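Local coordinates for putative sensory box/GGDEF family protein (Vibrio parahaemolyticus, PDB 3LID) that probably makes cyclic di-GMP from GTP through a cytoplasmic GGDEF domain, and is represented here by its extracellular PDC-fold sensor domain, at residues A[22-25]-A[26-30]; A[63-66]-A[67-70]; A[117-120]-A[121-125]; A[215-218]-A[219-222]. All coordinates share one frame; numbering follows the deposited sequence.

Contact 1 of 4, residues A[22-25]-A[26-30]; sequences QLAY and TGREY
Gln22 and Thr26, one helical turn apart, are joined both through the backbone and through their side chains. Gln22 NE2 donates to Thr26 OG1 at 2.9 Å; the hydroxyl oxygen lies in the amide plane, and the bond is moderately bent (N-H...O 154°). The bend of the glutamine chain at chi2 (57°) turns the amide along the helix, toward the next turn and the threonine. Beside it, Thr26 N donates to Gln22 O at 2.8 Å, closing a double link over a single turn.

On the next flank Tyr25 meets Glu29. The carboxylate carbon CD of Glu29 stands 3.5 Å from Tyr25 CE2, with ring and carboxylate planes 56° apart. Water 1 joins their polar ends: it donates to Glu29 OE2 at 2.7 Å and lies 2.5 Å from Tyr25 OH, in the plane of the ring.

A third pairing runs along the exposed flank. Bent at chi3, Arg28 lays one guanidinium face over Ala24 O, which is 3.7 Å from its CZ, and NH1 comes up to the methyl of Ala24. The underlying frame is regular: the N-H groups of Gly27, Arg28 and Glu29 donate to the carbonyls of Leu23, Ala24 and Tyr25.

Farther out, Gln22 OE1 makes a weak bond to Ser184 OG. The buried flank of helix 9-45 rests on the six-stranded sheet, where Gln22 and Thr26 touch Ile191 of strand 189-195 and Leu23 packs on strands 246-254 and 260-268, while Glu29 and Tyr30 meet Leu181 of helix 174-181.

Contact 2 of 4, residues A[63-66]-A[67-70]; sequences TILE and NMWS
Leu65 lays one methyl on the indole of Trp69, one turn farther along helix 59-76. Its CD1 sits over a face of the ring system, toward the rim, 3.8 Å from the centroid of the five-membered ring and 25° off the normal: a CH-pi contact. Leu65 CD1 comes nearest to Trp69 NE1, at 3.5 Å. A chi1 of 178° puts the leucine CG opposite the backbone N and carries the end of the side chain forward to the following turn, where the indole stands across it.

A different geometry holds on the opposite flank. Thr63 and Asn67 run side by side in the same direction, with Thr63 CG2 against Asn67 ND2 at 3.5 Å. The hydroxyl of Thr63 turns elsewhere, to Lys59 NZ.

Glu66 O is gripped twice by Ser70, whose N donates at 2.8 Å and whose OG donates at 2.9 Å, the two arriving from opposite faces of the carbonyl plane. Ser70 is buried, and its hydroxyl is satisfied within its own helix.

Trp69 continues onto Ile82, Phe84, Val93 and Ile95, while Leu65 faces helix 48-55. This is helix-on-sheet packing of the PDC fold, in which N-terminal helices back the central antiparallel sheet.

Contact 3 of 4, residues A[117-120]-A[121-125]; sequences EYFK and YAQSL. With PO4 (phosphate ion), chain C.
Phe119 holds CG anti to its backbone N (chi1 176°), which sends the ring along the helix toward the next turn, and the extended chain of Gln123 reaches it from there. Gln123 CG lies over one face of the ring, 3.9 Å from the centroid, as a CH-pi contact. The amide follows close by, its CD 3.3 Å from Phe119 CE2; the ring and amide planes are 27° apart, the amide lying beyond the rim on the CE2 side and not over the ring. Tyr167 meets the same ring edge-to-face.

Tyr118 takes the crowded position, with CG between the backbone N and the carbonyl carbon (chi1 73°). This turns the phenol away from the following turn and toward the phosphate, where its OH donates to O2 at 2.7 Å, the oxygen lying near the plane of the ring.

At the helix end Ser124 OG donates to Tyr121 O at 2.7 Å, in the carbonyl plane and on a lone pair. The backbone bond from Ser124 N to Lys120 O is weak at 3.3 Å, whereas that from Ala122 N to Tyr118 O is firm at 2.9 Å. The phenol of Tyr121 bonds to Ser131 OG.

Arg83, Lys113, Arg116 and Arg153, with Arg139 N and Asn171, complete the phosphate site. The ion probably came from the crystallisation liquor, yet so many donors around it describe a pocket suited to an anionic group, consistent with the ligand sites of PDC sensor domains. Tyr118 would add to their charge a neutral, directional hydrogen bond.

Contact 4 of 4, residues A[215-218]-A[219-222]; sequences PERS and QFNF
Arg217 and Phe220 form the compact part of this loop, the two ends of a type I beta turn. Phe220 N donates to Arg217 O at 2.9 Å with an N-H...O angle of 161°. The donor nevertheless stands well above the carbonyl plane, 48° out of it. The phenyl ring presents its edge to the arginine backbone: Phe220 CD2 is 3.6 Å from Arg217 CA, which lies in the ring plane, and 3.3 Å from Arg217 O. Arg217 CB touches Phe220 CD2 as well, at 4.0 Å. Because CG of Phe220 is beside its own backbone N (chi1 -64°), the ring folds back over the turn instead of following the chain onward. Gln219 CG sits above one of its faces.

The other side is looser. Glu216, Ser218 and Gln219 are exposed. Ser218 N reaches back to Pro215 O at 3.2 Å, tying off the short 3-10 segment before the turn begins. After the turn, Phe220 is the centre of an inverse gamma turn, with a weak bond from Asn221 N to Gln219 O.

From here the loop is fastened to its surroundings. Arg217 extends to bond Leu209 O through NH1, and Gln219 O accepts from Asn224 ND2. Asn221, buried, bonds Lys197 O through ND2 and Ser223 OG through OD1, while it caps the N-terminus of helix 222-225. Chemically, then, the loop is shaped chiefly by backbone bonds in successive tight turns, with a phenyl edge against the beta turn and a capping asparagine converting the last into helix.

In the fold
The four contacts follow one another along the chain and none touches another; they sample both halves of a tandem PDC architecture. Contacts 2 and 3 belong to the seven-stranded half, where helix 59-76 packs against one face of the sheet and helix 117-124 against the other, their nearest atoms about 12 Å apart. Contact 3 carries the phosphate pocket. Contacts 1 and 4 belong to the six-stranded half, with nearest atoms about 10 Å apart: contact 1 lies on helix 9-45 against the sheet, contact 4 in a surface loop. Contacts 2 and 4 lie farthest apart, about 41 Å between centres, on opposite sides of the chain's centre.

Contact 1 of 4, residues A[22-25]-A[26-30]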
loop_
_atom_site.group_PDB
_atom_site.type_symbol
_atom_site.label_atom_id
_atom_site.label_comp_id
_atom_site.label_asym_id
_atom_site.label_seq_id
_atom_site.Cartn_x
_atom_site.Cartn_y
_atom_site.Cartn_z
ATOM N N GLN A 22 -2.583 13.010 15.070
ATOM C CA GLN A 22 -1.577 12.220 14.321
ATOM C C GLN A 22 -2.358 11.528 13.161
ATOM O O GLN A 22 -1.847 11.436 12.003
ATOM C CB GLN A 22 -0.986 11.115 15.184
ATOM C CG GLN A 22 0.082 10.251 14.425
ATOM C CD GLN A 22 1.203 11.091 13.889
ATOM O OE1 GLN A 22 1.874 11.841 14.643
ATOM N NE2 GLN A 22 1.393 11.077 12.554
ATOM N N LEU A 23 -3.503 10.930 13.482
ATOM C CA LEU A 23 -4.278 10.214 12.429
ATOM C C LEU A 23 -4.668 11.175 11.288
ATOM O O LEU A 23 -4.668 10.798 10.136
ATOM C CB LEU A 23 -5.534 9.541 13.019
ATOM C CG LEU A 23 -5.174 8.388 13.953
ATOM C CD1 LEU A 23 -6.517 7.896 14.561
ATOM C CD2 LEU A 23 -4.557 7.214 13.170
ATOM N N ALA A 24 -5.038 12.429 11.607
ATOM C CA ALA A 24 -5.326 13.357 10.555
ATOM C C ALA A 24 -4.083 13.666 9.710
ATOM O O ALA A 24 -4.212 13.802 8.479
ATOM C CB ALA A 24 -5.940 14.707 11.186
ATOM N N TYR A 25 -2.941 13.855 10.372
ATOM C CA TYR A 25 -1.672 14.106 9.705
ATOM C C TYR A 25 -1.345 12.956 8.692
ATOM O O TYR A 25 -1.009 13.208 7.503
ATOM C CB TYR A 25 -0.606 14.142 10.747
ATOM C CG TYR A 25 0.779 14.466 10.246
ATOM C CD1 TYR A 25 1.298 15.753 10.414
ATOM C CD2 TYR A 25 1.599 13.502 9.681
ATOM C CE1 TYR A 25 2.615 16.059 9.979
ATOM C CE2 TYR A 25 2.878 13.791 9.267
ATOM C CZ TYR A 25 3.373 15.063 9.410
ATOM O OH TYR A 25 4.669 15.331 8.997
ATOM N N THR A 26 -1.420 11.759 9.224
ATOM C CA THR A 26 -0.946 10.648 8.429
ATOM C C THR A 26 -1.974 10.412 7.341
ATOM O O THR A 26 -1.619 10.012 6.209
ATOM C CB THR A 26 -0.796 9.424 9.338
ATOM O OG1 THR A 26 0.267 9.698 10.242
ATOM C CG2 THR A 26 -0.433 8.165 8.481
ATOM N N GLY A 27 -3.256 10.660 7.607
ATOM C CA GLY A 27 -4.240 10.477 6.514
ATOM C C GLY A 27 -3.956 11.421 5.377
ATOM O O GLY A 27 -4.095 11.045 4.196
ATOM N N ARG A 28 -3.579 12.671 5.703
ATOM C CA ARG A 28 -3.226 13.617 4.648
ATOM C C ARG A 28 -1.993 13.146 3.843
ATOM O O ARG A 28 -1.919 13.356 2.624
ATOM C CB ARG A 28 -2.924 14.999 5.289
ATOM C CG ARG A 28 -4.291 15.682 5.691
ATOM C CD ARG A 28 -4.054 17.148 6.146
ATOM N NE ARG A 28 -3.230 17.252 7.322
ATOM C CZ ARG A 28 -3.689 17.459 8.545
ATOM N NH1 ARG A 28 -4.987 17.529 8.807
ATOM N NH2 ARG A 28 -2.805 17.592 9.501
ATOM N N GLU A 29 -1.049 12.524 4.523
ATOM C CA GLU A 29 0.137 11.987 3.807
ATOM C C GLU A 29 -0.269 10.858 2.818
ATOM O O GLU A 29 0.180 10.871 1.640
ATOM C CB GLU A 29 1.201 11.455 4.738
ATOM C CG GLU A 29 1.782 12.620 5.625
ATOM C CD GLU A 29 3.177 12.334 6.098
ATOM O OE1 GLU A 29 3.367 11.336 6.792
ATOM O OE2 GLU A 29 4.055 13.161 5.797
ATOM N N TYR A 30 -1.150 9.953 3.246
ATOM C CA TYR A 30 -1.653 8.942 2.297
ATOM C C TYR A 30 -2.419 9.593 1.166
ATOM O O TYR A 30 -2.308 9.116 0.014
ATOM C CB TYR A 30 -2.536 7.865 2.969
ATOM C CG TYR A 30 -1.697 6.796 3.633
ATOM C CD1 TYR A 30 -1.324 6.919 4.978
ATOM C CD2 TYR A 30 -1.269 5.635 2.939
ATOM C CE1 TYR A 30 -0.515 5.925 5.617
ATOM C CE2 TYR A 30 -0.531 4.669 3.578
ATOM C CZ TYR A 30 -0.162 4.790 4.902
ATOM O OH TYR A 30 0.631 3.797 5.517
HETATM O O HOH W 1 5.929 13.641 7.641
#

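Contact 2 of 4, residues A[63-66]-A[67-70]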
loop_
_atom_site.group_PDB
_atom_site.type_symbol
_atom_site.label_atom_id
_atom_site.label_comp_id
_atom_site.label_asym_id
_atom_site.label_seq_id
_atom_site.Cartn_x
_atom_site.Cartn_y
_atom_site.Cartn_z
ATOM N N THR A 63 14.968 -1.705 -24.434
ATOM C CA THR A 63 16.009 -1.181 -23.504
ATOM C C THR A 63 15.726 0.246 -23.067
ATOM O O THR A 63 15.905 0.603 -21.904
ATOM C CB THR A 63 17.391 -1.264 -24.203
ATOM O OG1 THR A 63 17.692 -2.655 -24.371
ATOM C CG2 THR A 63 18.511 -0.541 -23.405
ATOM N N ILE A 64 15.330 1.094 -24.001
ATOM C CA ILE A 64 15.030 2.456 -23.658
ATOM C C ILE A 64 13.879 2.495 -22.619
ATOM O O ILE A 64 13.960 3.257 -21.619
ATOM C CB ILE A 64 14.662 3.242 -24.913
ATOM C CG1 ILE A 64 15.984 3.410 -25.702
ATOM C CG2 ILE A 64 14.040 4.591 -24.614
ATOM C CD1 ILE A 64 15.688 3.870 -27.169
ATOM N N LEU A 65 12.839 1.691 -22.868
ATOM C CA LEU A 65 11.676 1.649 -21.957
ATOM C C LEU A 65 12.139 1.145 -20.572
ATOM O O LEU A 65 11.812 1.751 -19.554
ATOM C CB LEU A 65 10.613 0.695 -22.495
ATOM C CG LEU A 65 9.384 0.550 -21.607
ATOM C CD1 LEU A 65 8.712 1.921 -21.421
ATOM C CD2 LEU A 65 8.379 -0.411 -22.331
ATOM N N GLU A 66 12.916 0.058 -20.540
ATOM C CA GLU A 66 13.363 -0.533 -19.287
ATOM C C GLU A 66 14.211 0.492 -18.489
ATOM O O GLU A 66 14.046 0.643 -17.276
ATOM C CB GLU A 66 14.244 -1.709 -19.546
ATOM C CG GLU A 66 13.397 -2.980 -19.954
ATOM C CD GLU A 66 14.244 -4.181 -20.388
ATOM O OE1 GLU A 66 15.427 -3.995 -20.765
ATOM O OE2 GLU A 66 13.693 -5.295 -20.286
ATOM N N ASN A 67 15.095 1.195 -19.182
ATOM C CA ASN A 67 15.940 2.198 -18.503
ATOM C C ASN A 67 15.087 3.306 -17.931
ATOM O O ASN A 67 15.377 3.796 -16.828
ATOM C CB ASN A 67 17.008 2.743 -19.486
ATOM C CG ASN A 67 18.067 1.692 -19.770
ATOM O OD1 ASN A 67 18.121 0.711 -19.082
ATOM N ND2 ASN A 67 18.859 1.867 -20.820
ATOM N N MET A 68 14.050 3.731 -18.677
ATOM C CA MET A 68 13.178 4.767 -18.190
ATOM C C MET A 68 12.423 4.287 -16.942
ATOM O O MET A 68 12.381 5.002 -15.883
ATOM C CB MET A 68 12.190 5.154 -19.300
ATOM C CG MET A 68 11.352 6.392 -19.046
ATOM S SD MET A 68 9.815 6.126 -18.177
ATOM C CE MET A 68 8.673 5.434 -19.475
ATOM N N TRP A 69 11.810 3.098 -17.032
ATOM C CA TRP A 69 11.055 2.605 -15.878
ATOM C C TRP A 69 11.976 2.381 -14.668
ATOM O O TRP A 69 11.535 2.587 -13.553
ATOM C CB TRP A 69 10.343 1.309 -16.262
ATOM C CG TRP A 69 9.138 1.574 -17.054
ATOM C CD1 TRP A 69 8.688 2.783 -17.554
ATOM C CD2 TRP A 69 8.197 0.587 -17.521
ATOM N NE1 TRP A 69 7.507 2.593 -18.240
ATOM C CE2 TRP A 69 7.176 1.270 -18.186
ATOM C CE3 TRP A 69 8.104 -0.787 -17.348
ATOM C CZ2 TRP A 69 6.079 0.604 -18.779
ATOM C CZ3 TRP A 69 7.008 -1.469 -17.882
ATOM C CH2 TRP A 69 6.018 -0.757 -18.605
ATOM N N SER A 70 13.208 1.914 -14.867
ATOM C CA SER A 70 14.118 1.731 -13.772
ATOM C C SER A 70 14.371 3.107 -13.136
ATOM O O SER A 70 14.458 3.172 -11.878
ATOM C CB SER A 70 15.430 1.139 -14.284
ATOM O OG SER A 70 15.207 -0.199 -14.760
#

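Contact 3 of 4, residues A[117-120]-A[121-125]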
loop_
_atom_site.group_PDB
_atom_site.type_symbol
_atom_site.label_atom_id
_atom_site.label_comp_id
_atom_site.label_asym_id
_atom_site.label_seq_id
_atom_site.Cartn_x
_atom_site.Cartn_y
_atom_site.Cartn_z
ATOM N N GLU A 117 -6.904 -12.885 -10.537
ATOM C CA GLU A 117 -8.106 -12.050 -10.598
ATOM C C GLU A 117 -7.836 -10.593 -10.948
ATOM O O GLU A 117 -8.674 -9.931 -11.554
ATOM C CB GLU A 117 -8.858 -12.191 -9.259
ATOM C CG GLU A 117 -9.389 -13.648 -9.061
ATOM C CD GLU A 117 -10.498 -14.064 -10.088
ATOM O OE1 GLU A 117 -11.088 -13.197 -10.775
ATOM O OE2 GLU A 117 -10.739 -15.287 -10.281
ATOM N N TYR A 118 -6.646 -10.086 -10.611
ATOM C CA TYR A 118 -6.394 -8.686 -10.873
ATOM C C TYR A 118 -6.273 -8.514 -12.361
ATOM O O TYR A 118 -6.610 -7.452 -12.895
ATOM C CB TYR A 118 -5.140 -8.154 -10.113
ATOM C CG TYR A 118 -3.769 -8.600 -10.613
ATOM C CD1 TYR A 118 -3.232 -8.113 -11.828
ATOM C CD2 TYR A 118 -3.001 -9.499 -9.861
ATOM C CE1 TYR A 118 -1.961 -8.512 -12.243
ATOM C CE2 TYR A 118 -1.718 -9.894 -10.266
ATOM C CZ TYR A 118 -1.235 -9.420 -11.492
ATOM O OH TYR A 118 0.035 -9.779 -11.846
ATOM N N PHE A 119 -5.815 -9.576 -13.050
ATOM C CA PHE A 119 -5.705 -9.516 -14.493
ATOM C C PHE A 119 -7.069 -9.568 -15.154
ATOM O O PHE A 119 -7.360 -8.770 -16.056
ATOM C CB PHE A 119 -4.815 -10.627 -15.072
ATOM C CG PHE A 119 -4.808 -10.588 -16.561
ATOM C CD1 PHE A 119 -4.147 -9.570 -17.233
ATOM C CD2 PHE A 119 -5.534 -11.536 -17.276
ATOM C CE1 PHE A 119 -4.160 -9.548 -18.632
ATOM C CE2 PHE A 119 -5.551 -11.498 -18.691
ATOM C CZ PHE A 119 -4.882 -10.524 -19.320
ATOM N N LYS A 120 -7.922 -10.468 -14.702
ATOM C CA LYS A 120 -9.264 -10.496 -15.264
ATOM C C LYS A 120 -9.988 -9.172 -15.025
ATOM O O LYS A 120 -10.762 -8.718 -15.875
ATOM C CB LYS A 120 -10.013 -11.643 -14.587
ATOM C CG LYS A 120 -9.345 -13.025 -14.960
ATOM C CD LYS A 120 -10.048 -14.221 -14.295
ATOM C CE LYS A 120 -9.266 -15.469 -14.658
ATOM N NZ LYS A 120 -9.839 -16.621 -13.918
ATOM N N TYR A 121 -9.768 -8.553 -13.859
ATOM C CA TYR A 121 -10.331 -7.197 -13.601
ATOM C C TYR A 121 -9.766 -6.160 -14.606
ATOM O O TYR A 121 -10.497 -5.395 -15.257
ATOM C CB TYR A 121 -10.057 -6.795 -12.144
ATOM C CG TYR A 121 -10.564 -5.374 -11.898
ATOM C CD1 TYR A 121 -11.926 -5.109 -11.955
ATOM C CD2 TYR A 121 -9.687 -4.334 -11.649
ATOM C CE1 TYR A 121 -12.418 -3.795 -11.739
ATOM C CE2 TYR A 121 -10.157 -3.020 -11.464
ATOM C CZ TYR A 121 -11.503 -2.766 -11.493
ATOM O OH TYR A 121 -11.910 -1.456 -11.326
ATOM N N ALA A 122 -8.444 -6.190 -14.792
ATOM C CA ALA A 122 -7.832 -5.204 -15.732
ATOM C C ALA A 122 -8.472 -5.379 -17.139
ATOM O O ALA A 122 -8.644 -4.407 -17.845
ATOM C CB ALA A 122 -6.307 -5.487 -15.831
ATOM N N GLN A 123 -8.769 -6.600 -17.527
ATOM C CA GLN A 123 -9.317 -6.828 -18.872
ATOM C C GLN A 123 -10.661 -6.160 -19.017
ATOM O O GLN A 123 -11.031 -5.744 -20.104
ATOM C CB GLN A 123 -9.548 -8.321 -19.083
ATOM C CG GLN A 123 -8.282 -9.140 -19.211
ATOM C CD GLN A 123 -8.562 -10.596 -19.585
ATOM O OE1 GLN A 123 -9.002 -11.386 -18.741
ATOM N NE2 GLN A 123 -8.293 -10.949 -20.836
ATOM N N SER A 124 -11.439 -6.154 -17.919
ATOM C CA SER A 124 -12.733 -5.469 -17.878
ATOM C C SER A 124 -12.723 -3.948 -18.003
ATOM O O SER A 124 -13.760 -3.319 -18.310
ATOM C CB SER A 124 -13.481 -5.879 -16.589
ATOM O OG SER A 124 -13.174 -5.027 -15.510
ATOM N N LEU A 125 -11.570 -3.307 -17.834
ATOM C CA LEU A 125 -11.426 -1.865 -17.928
ATOM C C LEU A 125 -11.498 -1.391 -19.381
ATOM O O LEU A 125 -11.279 -2.184 -20.307
ATOM C CB LEU A 125 -10.139 -1.380 -17.277
ATOM C CG LEU A 125 -9.976 -1.796 -15.789
ATOM C CD1 LEU A 125 -8.503 -1.333 -15.375
ATOM C CD2 LEU A 125 -11.037 -1.059 -14.906
HETATM P P PO4 C . 2.017 -10.083 -8.725
HETATM O O1 PO4 C . 3.543 -10.057 -8.513
HETATM O O2 PO4 C . 1.861 -10.774 -10.086
HETATM O O3 PO4 C . 1.429 -8.704 -8.809
HETATM O O4 PO4 C . 1.341 -10.908 -7.635
#

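Contact 4 of 4, residues A[215-218]-A[219-222]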
loop_
_atom_site.group_PDB
_atom_site.type_symbol
_atom_site.label_atom_id
_atom_site.label_comp_id
_atom_site.label_asym_id
_atom_site.label_seq_id
_atom_site.Cartn_x
_atom_site.Cartn_y
_atom_site.Cartn_z
ATOM N N PRO A 215 -2.964 -18.899 8.509
ATOM C CA PRO A 215 -3.814 -19.632 9.489
ATOM C C PRO A 215 -3.482 -19.357 10.939
ATOM O O PRO A 215 -4.402 -19.118 11.702
ATOM C CB PRO A 215 -3.511 -21.134 9.194
ATOM C CG PRO A 215 -2.955 -21.150 7.776
ATOM C CD PRO A 215 -2.200 -19.814 7.627
ATOM N N GLU A 216 -2.196 -19.305 11.304
ATOM C CA GLU A 216 -1.772 -19.148 12.713
ATOM C C GLU A 216 -2.048 -17.735 13.246
ATOM O O GLU A 216 -1.646 -17.388 14.362
ATOM C CB GLU A 216 -0.284 -19.449 12.859
ATOM C CG GLU A 216 0.158 -20.744 12.087
ATOM C CD GLU A 216 -0.104 -20.681 10.538
ATOM O OE1 GLU A 216 0.635 -19.976 9.854
ATOM O OE2 GLU A 216 -1.024 -21.370 9.988
ATOM N N ARG A 217 -2.684 -16.912 12.394
ATOM C CA ARG A 217 -2.836 -15.475 12.688
ATOM C C ARG A 217 -4.273 -15.060 12.550
ATOM O O ARG A 217 -4.590 -13.864 12.605
ATOM C CB ARG A 217 -1.960 -14.653 11.750
ATOM C CG ARG A 217 -0.494 -14.688 12.077
ATOM C CD ARG A 217 0.363 -13.998 10.998
ATOM N NE ARG A 217 1.827 -14.123 11.210
ATOM C CZ ARG A 217 2.724 -13.342 10.607
ATOM N NH1 ARG A 217 2.305 -12.377 9.781
ATOM N NH2 ARG A 217 4.033 -13.470 10.808
ATOM N N SER A 218 -5.144 -16.031 12.346
ATOM C CA SER A 218 -6.502 -15.760 11.975
ATOM C C SER A 218 -7.247 -15.102 13.154
ATOM O O SER A 218 -8.273 -14.486 12.965
ATOM C CB SER A 218 -7.185 -17.050 11.614
ATOM O OG SER A 218 -7.077 -17.921 12.748
ATOM N N GLN A 219 -6.654 -15.153 14.333
ATOM C CA GLN A 219 -7.260 -14.498 15.519
ATOM C C GLN A 219 -7.056 -12.971 15.533
ATOM O O GLN A 219 -7.738 -12.195 16.273
ATOM C CB GLN A 219 -6.725 -15.128 16.807
ATOM C CG GLN A 219 -5.265 -14.852 17.103
ATOM C CD GLN A 219 -4.339 -15.964 16.546
ATOM O OE1 GLN A 219 -4.655 -16.608 15.543
ATOM N NE2 GLN A 219 -3.226 -16.200 17.232
ATOM N N PHE A 220 -6.110 -12.515 14.720
ATOM C CA PHE A 220 -5.776 -11.101 14.696
ATOM C C PHE A 220 -6.678 -10.376 13.736
ATOM O O PHE A 220 -6.234 -9.894 12.626
ATOM C CB PHE A 220 -4.315 -10.948 14.320
ATOM C CG PHE A 220 -3.377 -11.543 15.349
ATOM C CD1 PHE A 220 -3.117 -10.855 16.542
ATOM C CD2 PHE A 220 -2.778 -12.779 15.134
ATOM C CE1 PHE A 220 -2.247 -11.388 17.509
ATOM C CE2 PHE A 220 -1.911 -13.320 16.096
ATOM C CZ PHE A 220 -1.651 -12.618 17.280
ATOM N N ASN A 221 -7.962 -10.309 14.098
ATOM C CA ASN A 221 -8.896 -9.512 13.358
ATOM C C ASN A 221 -9.431 -8.483 14.372
ATOM O O ASN A 221 -9.706 -8.832 15.547
ATOM C CB ASN A 221 -10.025 -10.336 12.772
ATOM C CG ASN A 221 -10.915 -9.522 11.883
ATOM O OD1 ASN A 221 -11.635 -8.612 12.339
ATOM N ND2 ASN A 221 -10.881 -9.809 10.567
ATOM N N PHE A 222 -9.477 -7.216 13.952
ATOM C CA PHE A 222 -9.867 -6.169 14.875
ATOM C C PHE A 222 -11.267 -6.461 15.457
ATOM O O PHE A 222 -11.536 -6.136 16.622
ATOM C CB PHE A 222 -9.922 -4.836 14.142
ATOM C CG PHE A 222 -9.892 -3.663 15.097
ATOM C CD1 PHE A 222 -8.728 -3.054 15.451
ATOM C CD2 PHE A 222 -11.115 -3.216 15.641
ATOM C CE1 PHE A 222 -8.711 -1.917 16.335
ATOM C CE2 PHE A 222 -11.142 -2.108 16.516
ATOM C CZ PHE A 222 -9.938 -1.459 16.857
#